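Local coordinates for protein titin (Homo sapiens, PDB 1WAA) that forms part of the giant elastic muscle filament that probably acts as a molecular spring, here through one of its immunoglobulin I-set domains, at residues T22-S30 / F77-L88. Residues are numbered along the deposited sequence; the frame is centred on the assembly and turned at random.
Unlike the reference sequence in segment 77-88: Thr82 (reference Ala). With ZN (zinc ion), chain G; ZN (zinc ion), chain H.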
loop_
_atom_site.group_PDB
_atom_site.type_symbol
_atom_site.label_atom_id
_atom_site.label_comp_id
_atom_site.label_asym_id
_atom_site.label_seq_id
_atom_site.Cartn_x
_atom_site.Cartn_y
_atom_site.Cartn_z
ATOM N N THR E 22 -23.971 12.720 5.309
ATOM C CA THR E 22 -22.561 12.721 4.995
ATOM C C THR E 22 -22.297 13.072 3.551
ATOM O O THR E 22 -23.093 12.759 2.665
ATOM C CB THR E 22 -21.829 11.419 5.453
ATOM O OG1 THR E 22 -21.304 10.699 4.330
ATOM C CG2 THR E 22 -22.740 10.528 6.253
ATOM N N ALA E 23 -21.182 13.748 3.338
ATOM C CA ALA E 23 -20.765 14.185 2.030
ATOM C C ALA E 23 -19.449 13.476 1.739
ATOM O O ALA E 23 -18.636 13.301 2.639
ATOM C CB ALA E 23 -20.582 15.720 2.025
ATOM N N HIS E 24 -19.267 13.042 0.498
ATOM C CA HIS E 24 -18.055 12.352 0.075
ATOM C C HIS E 24 -17.500 13.159 -1.064
ATOM O O HIS E 24 -18.247 13.550 -1.954
ATOM C CB HIS E 24 -18.386 10.954 -0.454
ATOM C CG HIS E 24 -19.183 10.119 0.506
ATOM N ND1 HIS E 24 -20.546 9.948 0.395
ATOM C CD2 HIS E 24 -18.803 9.392 1.586
ATOM C CE1 HIS E 24 -20.976 9.171 1.379
ATOM N NE2 HIS E 24 -19.938 8.820 2.118
ATOM N N PHE E 25 -16.202 13.451 -1.010
ATOM C CA PHE E 25 -15.507 14.121 -2.107
ATOM C C PHE E 25 -14.471 13.147 -2.675
ATOM O O PHE E 25 -13.948 12.252 -1.959
ATOM C CB PHE E 25 -14.810 15.368 -1.608
ATOM C CG PHE E 25 -15.751 16.489 -1.298
ATOM C CD1 PHE E 25 -16.065 17.427 -2.267
ATOM C CD2 PHE E 25 -16.353 16.592 -0.042
ATOM C CE1 PHE E 25 -16.947 18.488 -1.986
ATOM C CE2 PHE E 25 -17.244 17.634 0.231
ATOM C CZ PHE E 25 -17.530 18.576 -0.747
ATOM N N GLU E 26 -14.161 13.349 -3.949
ATOM C CA GLU E 26 -13.366 12.388 -4.685
ATOM C C GLU E 26 -12.487 13.132 -5.690
ATOM O O GLU E 26 -12.977 13.948 -6.469
ATOM C CB GLU E 26 -14.342 11.458 -5.408
ATOM C CG GLU E 26 -13.686 10.420 -6.265
ATOM C CD GLU E 26 -14.668 9.611 -7.064
ATOM O OE1 GLU E 26 -14.317 8.492 -7.471
ATOM O OE2 GLU E 26 -15.786 10.075 -7.296
ATOM N N ILE E 27 -11.186 12.858 -5.672
ATOM C CA ILE E 27 -10.296 13.409 -6.712
ATOM C C ILE E 27 -9.338 12.346 -7.197
ATOM O O ILE E 27 -8.892 11.503 -6.412
ATOM C CB ILE E 27 -9.537 14.658 -6.215
ATOM C CG1 ILE E 27 -8.674 15.273 -7.322
ATOM C CG2 ILE E 27 -8.685 14.334 -5.031
ATOM C CD1 ILE E 27 -8.080 16.588 -6.928
ATOM N N GLU E 28 -9.017 12.372 -8.490
ATOM C CA GLU E 28 -8.089 11.397 -9.057
ATOM C C GLU E 28 -6.845 12.090 -9.599
ATOM O O GLU E 28 -6.939 13.052 -10.371
ATOM C CB GLU E 28 -8.772 10.608 -10.170
ATOM C CG GLU E 28 -8.052 9.319 -10.530
ATOM C CD GLU E 28 -8.804 8.552 -11.600
ATOM O OE1 GLU E 28 -8.317 8.501 -12.758
ATOM O OE2 GLU E 28 -9.903 8.031 -11.289
ATOM N N LEU E 29 -5.681 11.592 -9.224
ATOM C CA LEU E 29 -4.424 12.185 -9.674
ATOM C C LEU E 29 -3.871 11.393 -10.832
ATOM O O LEU E 29 -4.358 10.311 -11.142
ATOM C CB LEU E 29 -3.409 12.169 -8.521
ATOM C CG LEU E 29 -3.323 13.385 -7.596
ATOM C CD1 LEU E 29 -4.549 14.313 -7.639
ATOM C CD2 LEU E 29 -2.993 12.965 -6.214
ATOM N N SER E 30 -2.834 11.940 -11.460
ATOM C CA SER E 30 -2.174 11.308 -12.600
ATOM C C SER E 30 -1.269 10.144 -12.185
ATOM O O SER E 30 -0.854 9.357 -13.035
ATOM C CB SER E 30 -1.364 12.355 -13.384
ATOM O OG SER E 30 -0.444 12.985 -12.513
ATOM N N PHE E 77 -7.964 20.363 -2.113
ATOM C CA PHE E 77 -7.015 19.265 -1.986
ATOM C C PHE E 77 -5.726 19.711 -2.652
ATOM O O PHE E 77 -5.766 20.392 -3.668
ATOM C CB PHE E 77 -7.564 18.042 -2.703
ATOM C CG PHE E 77 -6.607 16.868 -2.738
ATOM C CD1 PHE E 77 -5.742 16.682 -3.829
ATOM C CD2 PHE E 77 -6.571 15.946 -1.676
ATOM C CE1 PHE E 77 -4.880 15.587 -3.885
ATOM C CE2 PHE E 77 -5.693 14.857 -1.698
ATOM C CZ PHE E 77 -4.850 14.657 -2.811
ATOM N N GLN E 78 -4.618 19.237 -2.130
ATOM C CA GLN E 78 -3.339 19.526 -2.785
ATOM C C GLN E 78 -2.379 18.371 -2.581
ATOM O O GLN E 78 -2.298 17.796 -1.490
ATOM C CB GLN E 78 -2.771 20.783 -2.210
ATOM N N ALA E 79 -1.768 17.981 -3.635
ATOM C CA ALA E 79 -0.753 16.934 -3.613
ATOM C C ALA E 79 0.372 17.360 -4.527
ATOM O O ALA E 79 0.192 17.459 -5.742
ATOM C CB ALA E 79 -1.334 15.616 -4.107
ATOM N N ALA E 80 1.512 17.609 -3.919
ATOM C CA ALA E 80 2.707 18.014 -4.641
ATOM C C ALA E 80 2.431 19.329 -5.389
ATOM O O ALA E 80 2.486 20.408 -4.796
ATOM C CB ALA E 80 3.121 16.915 -5.629
ATOM N N ASN E 81 2.136 19.200 -6.678
ATOM C CA ASN E 81 1.875 20.344 -7.585
ATOM C C ASN E 81 0.389 20.490 -7.971
ATOM O O ASN E 81 -0.045 21.525 -8.469
ATOM C CB ASN E 81 2.674 20.132 -8.866
ATOM C CG ASN E 81 2.880 18.636 -9.156
ATOM O OD1 ASN E 81 3.990 18.116 -9.062
ATOM N N THR E 82 -0.365 19.443 -7.737
ATOM C CA THR E 82 -1.776 19.380 -8.126
ATOM C C THR E 82 -2.698 19.942 -7.052
ATOM O O THR E 82 -2.592 19.585 -5.873
ATOM C CB THR E 82 -2.149 17.931 -8.346
ATOM O OG1 THR E 82 -2.617 17.360 -7.132
ATOM C CG2 THR E 82 -0.964 17.126 -8.783
ATOM N N LYS E 83 -3.609 20.808 -7.487
ATOM C CA LYS E 83 -4.610 21.413 -6.591
ATOM C C LYS E 83 -6.002 21.411 -7.251
ATOM O O LYS E 83 -6.132 21.508 -8.480
ATOM C CB LYS E 83 -4.200 22.852 -6.206
ATOM C CG LYS E 83 -5.325 23.886 -6.393
ATOM C CD LYS E 83 -5.650 24.714 -5.125
ATOM C CE LYS E 83 -6.425 23.919 -4.063
ATOM N NZ LYS E 83 -5.548 23.198 -3.110
ATOM N N SER E 84 -7.022 21.198 -6.424
ATOM C CA SER E 84 -8.412 21.198 -6.870
ATOM C C SER E 84 -9.243 21.730 -5.713
ATOM O O SER E 84 -8.884 21.503 -4.543
ATOM C CB SER E 84 -8.862 19.773 -7.203
ATOM O OG SER E 84 -10.051 19.788 -7.965
ATOM N N ALA E 85 -10.321 22.446 -6.045
ATOM C CA ALA E 85 -11.304 22.936 -5.080
ATOM C C ALA E 85 -12.705 22.771 -5.634
ATOM O O ALA E 85 -12.930 22.919 -6.839
ATOM C CB ALA E 85 -11.058 24.393 -4.726
ATOM N N ALA E 86 -13.646 22.474 -4.741
ATOM C CA ALA E 86 -15.065 22.475 -5.060
ATOM C C ALA E 86 -15.846 22.893 -3.818
ATOM O O ALA E 86 -15.290 22.986 -2.717
ATOM C CB ALA E 86 -15.498 21.102 -5.536
ATOM N N ASN E 87 -17.133 23.138 -3.992
ATOM C CA ASN E 87 -17.960 23.649 -2.911
ATOM C C ASN E 87 -18.743 22.579 -2.176
ATOM O O ASN E 87 -19.307 21.673 -2.786
ATOM C CB ASN E 87 -18.914 24.707 -3.448
ATOM C CG ASN E 87 -18.200 25.978 -3.836
ATOM O OD1 ASN E 87 -18.609 26.663 -4.767
ATOM N ND2 ASN E 87 -17.130 26.311 -3.122
ATOM N N LEU E 88 -18.739 22.673 -0.855
ATOM C CA LEU E 88 -19.657 21.924 -0.028
ATOM C C LEU E 88 -20.799 22.868 0.283
ATOM O O LEU E 88 -20.582 23.925 0.885
ATOM C CB LEU E 88 -18.995 21.543 1.284
ATOM C CG LEU E 88 -19.408 20.325 2.118
ATOM C CD1 LEU E 88 -19.480 20.711 3.561
ATOM C CD2 LEU E 88 -20.695 19.602 1.666
HETATM ZN ZN ZN G . -21.643 10.130 -1.095
HETATM ZN ZN ZN H . -15.208 8.291 -9.079
HETATM O O HOH W 1 -22.013 12.519 -1.345
HETATM O O HOH W 2 -14.170 9.249 -10.746
#
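Strand 23-29 faces the hairpin of strands 77-79 and 82-88 across the domain interior, within 26° of parallel to the first and at 156° to the second. The axes approach to 9.7 Å and 9.3 Å, respectively; 23-29 lies in one sheet of the immunoglobulin I-set sandwich, the hairpin in the other, and side chains bridge the gap. Every second residue, Ala23, Phe25, Ile27 and Leu29, points toward the hairpin. Ile27 lays CG2 over the centre of the Phe77 ring, a CH-pi contact 4.0 Å from the centroid. Its chain runs extended through CG1 (chi1 -177°), bringing CD1 a tight 3.3 Å from Ser84 CB. Leu29 splits its methyls: CD2 lies 3.8 Å from Ala79 CB, CD1 meets Thr82 OG1, and both approach Phe77 CE1. Cut back to an alanine, Leu29 loses both methyls, which is likely to open a gap between Phe77, Ala79 and Thr82. Leu88 CG sits in plane at the edge of the Phe25 ring, 3.8 Å from CZ. On the reverse face, His24 ND1 and Glu26 each bind a zinc ion shared with a neighbouring chain. The interface is nearly all carbon against carbon: Ser84 OG bonds Leu12 N, and Thr82 OG1 (alanine in the reference) joins Thr82 N as second donor to Ala79 O at the type II' turn.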